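Local coordinates for salicylate 5-hydroxylase, large oxygenase component (PDB 7C8Z), which hydroxylates salicylate at its 5-position to give gentisate, serving as the iron- and [2Fe-2S]-containing oxygenase component of a multicomponent enzyme system, at residues S42-W47 / T408-G413; N230-Q235 / G431-W436; L265-K270 / T425-R430. All blocks are in the same frame, centred on the assembly; numbering follows the deposited sequence.

In the fold
The three contacts gather round helix 427-440 on one side of the chain's centre, in the part of the fold that carries the mononuclear iron. Contact 3 and contact 2 use successive turns of that helix, and their centres are about 11 Å apart; contact 1 lies about 11 Å from contact 2 and about 14 Å from contact 3, and pairs the segment 42-47 near the N-terminus with the loop 408-413 that precedes the helix. Along the chain contact 3 is nested within contact 2, whereas contact 1 crosses both. The C-terminal helix is thus tied to helix 232-238, to edge strand 263-267 and to the N-terminal segment, while contacts 1 and 3 also meet a second subunit.

Contact 1 of 3, residues S42-W47 / T408-G413; sequences SRVPFW and TVIEMG
The guanidinium of Arg-43 meets the carboxylate of Glu-411 side-on, NE and NH2 both closing on the single oxygen OE2, each at 2.7 Å. The two planes are only 20° apart. NE takes the anti side of OE2 and NH2 the syn side, and both come from the same face of the carboxylate, tilted out of its plane. A bend at chi2 (-128°) turns the arginine chain toward this oxygen, while the glutamate runs extended beyond CG; Val-409 CG2 lies over one face of the guanidinium, offset toward its rim.

Next to the salt bridge the two loops run antiparallel. Ile-410 N donates to Ser-42 O at 2.9 Å, and Thr-408 N gives Val-44 O a straighter bond of 2.6 Å, with an N-H...O angle of 166°. Between them Arg-43 CA makes a CA-H...O contact of 3.2 Å with Thr-408 O. The side chains of Val-44 and Thr-408 lie alongside each other, pointing the same way, and Thr-408 CG2 touches the edge of the Phe-46 ring at CE1, 3.5 Å away. Val-44 CG2 packs on Ile-410 CD1 at 3.8 Å, next to helix 427-440.

Pro-163 and His-171 of the second subunit pack on Glu-411 and Arg-43. The pairing therefore joins backbone bonds to an ion pair at a subunit interface, where partial burial would probably strengthen the attraction between the charges.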
loop_
_atom_site.group_PDB
_atom_site.type_symbol
_atom_site.label_atom_id
_atom_site.label_comp_id
_atom_site.label_asym_id
_atom_site.label_seq_id
_atom_site.Cartn_x
_atom_site.Cartn_y
_atom_site.Cartn_z
ATOM N N SER A 42 -32.062 -20.035 -1.463
ATOM C CA SER A 42 -31.253 -21.067 -0.824
ATOM C C SER A 42 -29.905 -21.264 -1.498
ATOM O O SER A 42 -29.111 -22.093 -1.040
ATOM C CB SER A 42 -32.008 -22.391 -0.780
ATOM O OG SER A 42 -33.208 -22.247 -0.047
ATOM N N ARG A 43 -29.626 -20.526 -2.568
ATOM C CA ARG A 43 -28.329 -20.569 -3.233
ATOM C C ARG A 43 -27.983 -19.144 -3.638
ATOM O O ARG A 43 -28.638 -18.573 -4.517
ATOM C CB ARG A 43 -28.347 -21.501 -4.448
ATOM C CG ARG A 43 -28.916 -22.891 -4.181
ATOM C CD ARG A 43 -27.981 -23.994 -4.654
ATOM N NE ARG A 43 -28.300 -25.287 -4.054
ATOM C CZ ARG A 43 -28.079 -26.462 -4.640
ATOM N NH1 ARG A 43 -27.540 -26.512 -5.851
ATOM N NH2 ARG A 43 -28.397 -27.591 -4.015
ATOM N N VAL A 44 -26.972 -18.569 -2.996
ATOM C CA VAL A 44 -26.518 -17.215 -3.301
ATOM C C VAL A 44 -25.365 -17.322 -4.294
ATOM O O VAL A 44 -24.347 -17.951 -3.971
ATOM C CB VAL A 44 -26.078 -16.465 -2.039
ATOM C CG1 VAL A 44 -25.667 -15.050 -2.387
ATOM C CG2 VAL A 44 -27.192 -16.452 -1.015
ATOM N N PRO A 45 -25.469 -16.721 -5.476
ATOM C CA PRO A 45 -24.352 -16.771 -6.423
ATOM C C PRO A 45 -23.161 -15.984 -5.907
ATOM O O PRO A 45 -23.303 -14.997 -5.179
ATOM C CB PRO A 45 -24.931 -16.132 -7.688
ATOM C CG PRO A 45 -26.024 -15.251 -7.192
ATOM C CD PRO A 45 -26.614 -15.966 -6.011
ATOM N N PHE A 46 -21.968 -16.431 -6.304
ATOM C CA PHE A 46 -20.751 -15.780 -5.832
ATOM C C PHE A 46 -20.690 -14.321 -6.264
ATOM O O PHE A 46 -20.180 -13.478 -5.517
ATOM C CB PHE A 46 -19.519 -16.533 -6.339
ATOM C CG PHE A 46 -19.220 -17.801 -5.586
ATOM C CD1 PHE A 46 -20.103 -18.291 -4.637
ATOM C CD2 PHE A 46 -18.053 -18.505 -5.833
ATOM C CE1 PHE A 46 -19.826 -19.461 -3.950
ATOM C CE2 PHE A 46 -17.774 -19.670 -5.151
ATOM C CZ PHE A 46 -18.662 -20.149 -4.208
ATOM N N TRP A 47 -21.228 -13.994 -7.443
ATOM C CA TRP A 47 -21.145 -12.620 -7.923
ATOM C C TRP A 47 -21.992 -11.649 -7.107
ATOM O O TRP A 47 -21.876 -10.436 -7.315
ATOM C CB TRP A 47 -21.519 -12.533 -9.408
ATOM C CG TRP A 47 -22.783 -13.224 -9.801
ATOM C CD1 TRP A 47 -22.900 -14.466 -10.350
ATOM C CD2 TRP A 47 -24.114 -12.698 -9.709
ATOM N NE1 TRP A 47 -24.221 -14.754 -10.595
ATOM C CE2 TRP A 47 -24.987 -13.685 -10.210
ATOM C CE3 TRP A 47 -24.652 -11.492 -9.245
ATOM C CZ2 TRP A 47 -26.369 -13.504 -10.261
ATOM C CZ3 TRP A 47 -26.021 -11.316 -9.295
ATOM C CH2 TRP A 47 -26.866 -12.317 -9.801
ATOM N N THR A 408 -23.256 -20.264 -3.448
ATOM C CA THR A 408 -23.227 -20.929 -2.158
ATOM C C THR A 408 -24.467 -21.805 -2.009
ATOM O O THR A 408 -25.395 -21.764 -2.823
ATOM C CB THR A 408 -23.151 -19.915 -1.016
ATOM O OG1 THR A 408 -24.394 -19.211 -0.917
ATOM C CG2 THR A 408 -22.025 -18.913 -1.252
ATOM N N VAL A 409 -24.476 -22.614 -0.956
ATOM C CA VAL A 409 -25.592 -23.499 -0.655
ATOM C C VAL A 409 -25.977 -23.227 0.789
ATOM O O VAL A 409 -25.297 -23.683 1.716
ATOM C CB VAL A 409 -25.246 -24.979 -0.862
ATOM C CG1 VAL A 409 -26.493 -25.841 -0.685
ATOM C CG2 VAL A 409 -24.619 -25.205 -2.232
ATOM N N ILE A 410 -27.044 -22.459 0.989
ATOM C CA ILE A 410 -27.545 -22.251 2.337
ATOM C C ILE A 410 -28.879 -22.974 2.435
ATOM O O ILE A 410 -29.949 -22.359 2.379
ATOM C CB ILE A 410 -27.674 -20.751 2.660
ATOM C CG1 ILE A 410 -28.212 -19.983 1.450
ATOM C CG2 ILE A 410 -26.327 -20.174 3.049
ATOM C CD1 ILE A 410 -28.615 -18.560 1.766
ATOM N N GLU A 411 -28.813 -24.289 2.617
ATOM C CA GLU A 411 -29.990 -25.145 2.615
ATOM C C GLU A 411 -30.200 -25.823 3.956
ATOM O O GLU A 411 -31.065 -26.696 4.075
ATOM C CB GLU A 411 -29.894 -26.192 1.502
ATOM C CG GLU A 411 -30.132 -25.628 0.114
ATOM C CD GLU A 411 -30.000 -26.675 -0.966
ATOM O OE1 GLU A 411 -29.976 -27.876 -0.625
ATOM O OE2 GLU A 411 -29.922 -26.296 -2.154
ATOM N N MET A 412 -29.432 -25.441 4.970
ATOM C CA MET A 412 -29.572 -26.066 6.273
ATOM C C MET A 412 -30.904 -25.652 6.876
ATOM O O MET A 412 -31.249 -24.467 6.888
ATOM C CB MET A 412 -28.418 -25.658 7.184
ATOM C CG MET A 412 -28.415 -26.390 8.487
ATOM S SD MET A 412 -28.591 -28.142 8.143
ATOM C CE MET A 412 -27.545 -28.812 9.412
ATOM N N GLY A 413 -31.652 -26.631 7.373
ATOM C CA GLY A 413 -33.019 -26.394 7.774
ATOM C C GLY A 413 -34.000 -26.305 6.628
ATOM O O GLY A 413 -35.138 -25.869 6.838
#

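Contact 2 of 3, residues N230-Q235 / G431-W436; sequences NWKLMQ and GMYDYW
Two helices of the catalytic domain, 232-238 and 427-440, pack here through Lys-232, whose aliphatic chain lies among Met-432, Tyr-433 and Trp-436. Lys-232 CB meets the methyl CE of Met-432 at 3.7 Å, and the same thioether rests its SD against Gln-235 CB at 3.8 Å, one turn further along. The Met-432 chain is extended out to SD (chi1 173°, chi2 173°), and a bend at chi3 turns CE to Lys-232 CB. Lys-232 CE comes to the edge of the Tyr-433 ring, 3.6 Å from OH, and the lysine crosses Trp-436 at about a right angle, its CD 3.6 Å from NE1.

The start of helix 232-238 is capped by Asn-230, whose OD1 accepts from Lys-232 N at 3.1 Å, the donor standing 36° out of the amide carbonyl plane. The lysine chain bends at chi3 and chi4, and its NZ comes within a weak bond of the same OD1.

The buried ammonium has a stronger partner in Glu-58, through a salt bridge to OE2. That oxygen also accepts from Trp-436 NE1, so one carboxylate links both helices, while Tyr-433 OH is hydrogen-bonded to Glu-236.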
loop_
_atom_site.group_PDB
_atom_site.type_symbol
_atom_site.label_atom_id
_atom_site.label_comp_id
_atom_site.label_asym_id
_atom_site.label_seq_id
_atom_site.Cartn_x
_atom_site.Cartn_y
_atom_site.Cartn_z
ATOM N N ASN A 230 -16.866 -8.829 1.633
ATOM C CA ASN A 230 -18.105 -8.105 1.379
ATOM C C ASN A 230 -18.885 -7.931 2.673
ATOM O O ASN A 230 -18.995 -8.858 3.481
ATOM C CB ASN A 230 -18.960 -8.835 0.346
ATOM C CG ASN A 230 -20.162 -8.015 -0.100
ATOM O OD1 ASN A 230 -21.235 -8.094 0.494
ATOM N ND2 ASN A 230 -19.984 -7.223 -1.149
ATOM N N TRP A 231 -19.460 -6.740 2.846
ATOM C CA TRP A 231 -20.086 -6.386 4.116
ATOM C C TRP A 231 -21.205 -7.345 4.487
ATOM O O TRP A 231 -21.417 -7.618 5.675
ATOM C CB TRP A 231 -20.607 -4.953 4.052
ATOM C CG TRP A 231 -21.746 -4.795 3.105
ATOM C CD1 TRP A 231 -21.673 -4.524 1.769
ATOM C CD2 TRP A 231 -23.136 -4.912 3.416
ATOM N NE1 TRP A 231 -22.934 -4.462 1.230
ATOM C CE2 TRP A 231 -23.851 -4.698 2.221
ATOM C CE3 TRP A 231 -23.845 -5.181 4.590
ATOM C CZ2 TRP A 231 -25.239 -4.741 2.165
ATOM C CZ3 TRP A 231 -25.225 -5.221 4.534
ATOM C CH2 TRP A 231 -25.908 -5.003 3.330
ATOM N N LYS A 232 -21.934 -7.858 3.489
ATOM C CA LYS A 232 -23.025 -8.794 3.753
ATOM C C LYS A 232 -22.548 -9.993 4.563
ATOM O O LYS A 232 -23.280 -10.505 5.422
ATOM C CB LYS A 232 -23.649 -9.247 2.434
ATOM C CG LYS A 232 -24.344 -8.133 1.672
ATOM C CD LYS A 232 -25.252 -8.680 0.583
ATOM C CE LYS A 232 -24.443 -9.251 -0.570
ATOM N NZ LYS A 232 -23.852 -8.193 -1.439
ATOM N N LEU A 233 -21.308 -10.435 4.324
ATOM C CA LEU A 233 -20.775 -11.591 5.039
ATOM C C LEU A 233 -20.789 -11.384 6.547
ATOM O O LEU A 233 -20.872 -12.358 7.303
ATOM C CB LEU A 233 -19.356 -11.891 4.567
ATOM C CG LEU A 233 -19.256 -12.567 3.207
ATOM C CD1 LEU A 233 -17.797 -12.746 2.822
ATOM C CD2 LEU A 233 -19.981 -13.895 3.230
ATOM N N MET A 234 -20.720 -10.134 7.010
ATOM C CA MET A 234 -20.802 -9.895 8.445
ATOM C C MET A 234 -22.220 -10.120 8.948
ATOM O O MET A 234 -22.433 -10.807 9.955
ATOM C CB MET A 234 -20.324 -8.483 8.782
ATOM C CG MET A 234 -20.318 -8.177 10.275
ATOM S SD MET A 234 -19.679 -9.537 11.272
ATOM C CE MET A 234 -17.908 -9.313 11.117
ATOM N N GLN A 235 -23.208 -9.569 8.239
ATOM C CA GLN A 235 -24.600 -9.823 8.598
ATOM C C GLN A 235 -24.888 -11.317 8.616
ATOM O O GLN A 235 -25.371 -11.859 9.620
ATOM C CB GLN A 235 -25.529 -9.087 7.631
ATOM C CG GLN A 235 -25.610 -7.592 7.906
ATOM C CD GLN A 235 -26.449 -7.274 9.134
ATOM O OE1 GLN A 235 -27.177 -8.129 9.641
ATOM N NE2 GLN A 235 -26.345 -6.039 9.623
ATOM N N GLY A 431 -33.687 -15.632 4.561
ATOM C CA GLY A 431 -34.559 -14.474 4.626
ATOM C C GLY A 431 -33.848 -13.192 4.246
ATOM O O GLY A 431 -34.411 -12.337 3.550
ATOM N N MET A 432 -32.609 -13.033 4.713
ATOM C CA MET A 432 -31.797 -11.892 4.317
ATOM C C MET A 432 -31.739 -11.775 2.805
ATOM O O MET A 432 -31.965 -10.703 2.242
ATOM C CB MET A 432 -30.389 -12.027 4.905
ATOM C CG MET A 432 -29.398 -10.977 4.433
ATOM S SD MET A 432 -27.820 -11.072 5.306
ATOM C CE MET A 432 -26.692 -10.533 4.031
ATOM N N TYR A 433 -31.479 -12.884 2.122
ATOM C CA TYR A 433 -31.322 -12.795 0.677
ATOM C C TYR A 433 -32.651 -12.784 -0.070
ATOM O O TYR A 433 -32.700 -12.284 -1.195
ATOM C CB TYR A 433 -30.396 -13.901 0.189
ATOM C CG TYR A 433 -28.967 -13.497 0.441
ATOM C CD1 TYR A 433 -28.329 -12.589 -0.398
ATOM C CD2 TYR A 433 -28.274 -13.969 1.548
ATOM C CE1 TYR A 433 -27.029 -12.189 -0.164
ATOM C CE2 TYR A 433 -26.970 -13.576 1.791
ATOM C CZ TYR A 433 -26.354 -12.686 0.933
ATOM O OH TYR A 433 -25.060 -12.287 1.171
ATOM N N ASP A 434 -33.733 -13.277 0.533
ATOM C CA ASP A 434 -35.062 -12.969 0.011
ATOM C C ASP A 434 -35.279 -11.457 -0.033
ATOM O O ASP A 434 -35.631 -10.887 -1.080
ATOM C CB ASP A 434 -36.127 -13.659 0.870
ATOM C CG ASP A 434 -37.545 -13.305 0.456
ATOM O OD1 ASP A 434 -38.040 -13.876 -0.537
ATOM O OD2 ASP A 434 -38.171 -12.463 1.136
ATOM N N TYR A 435 -35.045 -10.791 1.102
ATOM C CA TYR A 435 -35.154 -9.335 1.153
ATOM C C TYR A 435 -34.198 -8.674 0.168
ATOM O O TYR A 435 -34.540 -7.669 -0.469
ATOM C CB TYR A 435 -34.879 -8.849 2.578
ATOM C CG TYR A 435 -35.030 -7.358 2.769
ATOM C CD1 TYR A 435 -36.280 -6.790 2.950
ATOM C CD2 TYR A 435 -33.920 -6.518 2.776
ATOM C CE1 TYR A 435 -36.427 -5.431 3.128
ATOM C CE2 TYR A 435 -34.061 -5.152 2.954
ATOM C CZ TYR A 435 -35.320 -4.618 3.129
ATOM O OH TYR A 435 -35.489 -3.265 3.308
ATOM N N TRP A 436 -32.989 -9.224 0.039
ATOM C CA TRP A 436 -31.988 -8.668 -0.864
ATOM C C TRP A 436 -32.464 -8.713 -2.310
ATOM O O TRP A 436 -32.416 -7.704 -3.024
ATOM C CB TRP A 436 -30.676 -9.436 -0.703
ATOM C CG TRP A 436 -29.508 -8.853 -1.436
ATOM C CD1 TRP A 436 -28.609 -7.951 -0.954
ATOM C CD2 TRP A 436 -29.098 -9.152 -2.775
ATOM N NE1 TRP A 436 -27.666 -7.663 -1.911
ATOM C CE2 TRP A 436 -27.945 -8.385 -3.040
ATOM C CE3 TRP A 436 -29.599 -9.987 -3.780
ATOM C CZ2 TRP A 436 -27.283 -8.428 -4.266
ATOM C CZ3 TRP A 436 -28.941 -10.027 -4.996
ATOM C CH2 TRP A 436 -27.795 -9.255 -5.228
#

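Contact 3 of 3, residues L265-K270 / T425-R430; sequences LKMDAK and TETLIR
Leu-265 directs its branched end at the first turn of helix 427-440, where CD1 touches Thr-427 CG2 and Leu-428 CD2, each at 3.5 Å. Its other methyl, CD2, reaches Thr-425 CG2 at 3.8 Å; one branch lies on the first helical residues, the other on Thr-425 just before them. Chi1 of 51° sets CG between the backbone N and the carbonyl carbon, and chi2 of 100° turns CD1 to Thr-427 and Leu-428 and CD2 to Thr-425.

Lys-266 faces the other way, its NZ hydrogen-bonded to Tyr-207 on helix 196-211. Such a reversal from one residue to the next is that of a beta-strand: 263-267 is an outermost strand, within the chain, of the antiparallel sheet of the catalytic domain, and the C-terminal helix packs against one side of it. Ala-274 and Met-276 of the neighbouring strand 274-278 extend the surface met by Leu-428.

Met-267 turns back toward the helix. Its CG lies 3.4 Å from Leu-428 CD2, and SD follows at 3.6 Å from the same methyl, which is thereby lodged between Met-267 and Leu-265. A bend at chi3 (-66°) carries the methyl CE on to 3.9 Å from Thr-427 OG1. That hydroxyl is held by the loop before the helix, through hydrogen bonds with Gly-418 N and Glu-416 O, while Met-267 N is hydrogen-bonded to Asp-419 of the same loop.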
loop_
_atom_site.group_PDB
_atom_site.type_symbol
_atom_site.label_atom_id
_atom_site.label_comp_id
_atom_site.label_asym_id
_atom_site.label_seq_id
_atom_site.Cartn_x
_atom_site.Cartn_y
_atom_site.Cartn_z
ATOM N N LEU A 265 -34.537 -18.409 17.269
ATOM C CA LEU A 265 -34.111 -17.310 16.414
ATOM C C LEU A 265 -35.336 -16.716 15.732
ATOM O O LEU A 265 -36.169 -17.452 15.191
ATOM C CB LEU A 265 -33.045 -17.763 15.411
ATOM C CG LEU A 265 -33.325 -18.998 14.576
ATOM C CD1 LEU A 265 -33.779 -18.552 13.216
ATOM C CD2 LEU A 265 -32.093 -19.873 14.474
ATOM N N LYS A 266 -35.453 -15.392 15.781
ATOM C CA LYS A 266 -36.609 -14.676 15.265
ATOM C C LYS A 266 -36.190 -13.618 14.253
ATOM O O LYS A 266 -35.039 -13.179 14.217
ATOM C CB LYS A 266 -37.394 -14.019 16.407
ATOM C CG LYS A 266 -37.967 -15.012 17.405
ATOM C CD LYS A 266 -37.859 -14.476 18.818
ATOM C CE LYS A 266 -38.731 -15.248 19.785
ATOM N NZ LYS A 266 -39.527 -14.309 20.618
ATOM N N MET A 267 -37.151 -13.217 13.421
ATOM C CA MET A 267 -36.939 -12.248 12.355
ATOM C C MET A 267 -38.086 -11.248 12.363
ATOM O O MET A 267 -39.134 -11.479 12.972
ATOM C CB MET A 267 -36.869 -12.912 10.974
ATOM C CG MET A 267 -35.496 -13.355 10.547
ATOM S SD MET A 267 -35.523 -14.282 8.991
ATOM C CE MET A 267 -36.437 -15.742 9.477
ATOM N N ASP A 268 -37.883 -10.127 11.678
ATOM C CA ASP A 268 -38.961 -9.173 11.488
ATOM C C ASP A 268 -39.764 -9.562 10.248
ATOM O O ASP A 268 -39.485 -10.564 9.587
ATOM C CB ASP A 268 -38.417 -7.744 11.415
ATOM C CG ASP A 268 -37.790 -7.412 10.070
ATOM O OD1 ASP A 268 -37.073 -8.267 9.511
ATOM O OD2 ASP A 268 -38.000 -6.278 9.584
ATOM N N ALA A 269 -40.763 -8.743 9.917
ATOM C CA ALA A 269 -41.704 -9.108 8.862
ATOM C C ALA A 269 -40.998 -9.290 7.525
ATOM O O ALA A 269 -41.332 -10.199 6.758
ATOM C CB ALA A 269 -42.806 -8.055 8.752
ATOM N N LYS A 270 -40.015 -8.449 7.231
ATOM C CA LYS A 270 -39.369 -8.447 5.927
ATOM C C LYS A 270 -38.101 -9.296 5.885
ATOM O O LYS A 270 -37.384 -9.260 4.880
ATOM C CB LYS A 270 -39.040 -7.008 5.513
ATOM C CG LYS A 270 -40.259 -6.105 5.381
ATOM C CD LYS A 270 -40.069 -5.086 4.267
ATOM C CE LYS A 270 -40.531 -5.635 2.921
ATOM N NZ LYS A 270 -40.152 -4.740 1.788
ATOM N N THR A 425 -30.244 -24.177 11.461
ATOM C CA THR A 425 -30.897 -23.727 10.249
ATOM C C THR A 425 -30.148 -22.520 9.719
ATOM O O THR A 425 -29.537 -21.771 10.483
ATOM C CB THR A 425 -32.374 -23.398 10.496
ATOM O OG1 THR A 425 -32.909 -22.728 9.351
ATOM C CG2 THR A 425 -32.534 -22.515 11.731
ATOM N N GLU A 426 -30.195 -22.345 8.401
ATOM C CA GLU A 426 -29.678 -21.144 7.762
ATOM C C GLU A 426 -30.802 -20.207 7.336
ATOM O O GLU A 426 -30.648 -19.434 6.385
ATOM C CB GLU A 426 -28.789 -21.521 6.576
ATOM C CG GLU A 426 -27.546 -22.287 6.993
ATOM C CD GLU A 426 -26.642 -22.633 5.830
ATOM O OE1 GLU A 426 -25.667 -21.887 5.599
ATOM O OE2 GLU A 426 -26.899 -23.651 5.153
ATOM N N THR A 427 -31.927 -20.245 8.055
ATOM C CA THR A 427 -33.119 -19.529 7.617
ATOM C C THR A 427 -32.939 -18.018 7.687
ATOM O O THR A 427 -33.560 -17.292 6.903
ATOM C CB THR A 427 -34.330 -19.961 8.449
ATOM O OG1 THR A 427 -35.497 -19.248 8.019
ATOM C CG2 THR A 427 -34.091 -19.700 9.922
ATOM N N LEU A 428 -32.101 -17.521 8.599
ATOM C CA LEU A 428 -31.895 -16.078 8.675
ATOM C C LEU A 428 -31.174 -15.558 7.438
ATOM O O LEU A 428 -31.498 -14.480 6.929
ATOM C CB LEU A 428 -31.115 -15.720 9.937
ATOM C CG LEU A 428 -31.718 -16.130 11.276
ATOM C CD1 LEU A 428 -30.923 -15.544 12.430
ATOM C CD2 LEU A 428 -33.158 -15.689 11.345
ATOM N N ILE A 429 -30.222 -16.329 6.917
ATOM C CA ILE A 429 -29.537 -15.929 5.695
ATOM C C ILE A 429 -30.474 -16.041 4.498
ATOM O O ILE A 429 -30.457 -15.192 3.596
ATOM C CB ILE A 429 -28.261 -16.768 5.511
ATOM C CG1 ILE A 429 -27.443 -16.751 6.805
ATOM C CG2 ILE A 429 -27.440 -16.240 4.345
ATOM C CD1 ILE A 429 -26.183 -17.580 6.752
ATOM N N ARG A 430 -31.301 -17.086 4.468
ATOM C CA ARG A 430 -32.265 -17.229 3.382
ATOM C C ARG A 430 -33.257 -16.072 3.378
ATOM O O ARG A 430 -33.614 -15.552 2.316
ATOM C CB ARG A 430 -32.984 -18.574 3.496
ATOM C CG ARG A 430 -32.111 -19.738 3.053
ATOM C CD ARG A 430 -32.821 -21.086 3.063
ATOM N NE ARG A 430 -33.564 -21.358 4.289
ATOM C CZ ARG A 430 -33.142 -22.192 5.233
ATOM N NH1 ARG A 430 -31.976 -22.812 5.096
ATOM N NH2 ARG A 430 -33.877 -22.400 6.315
#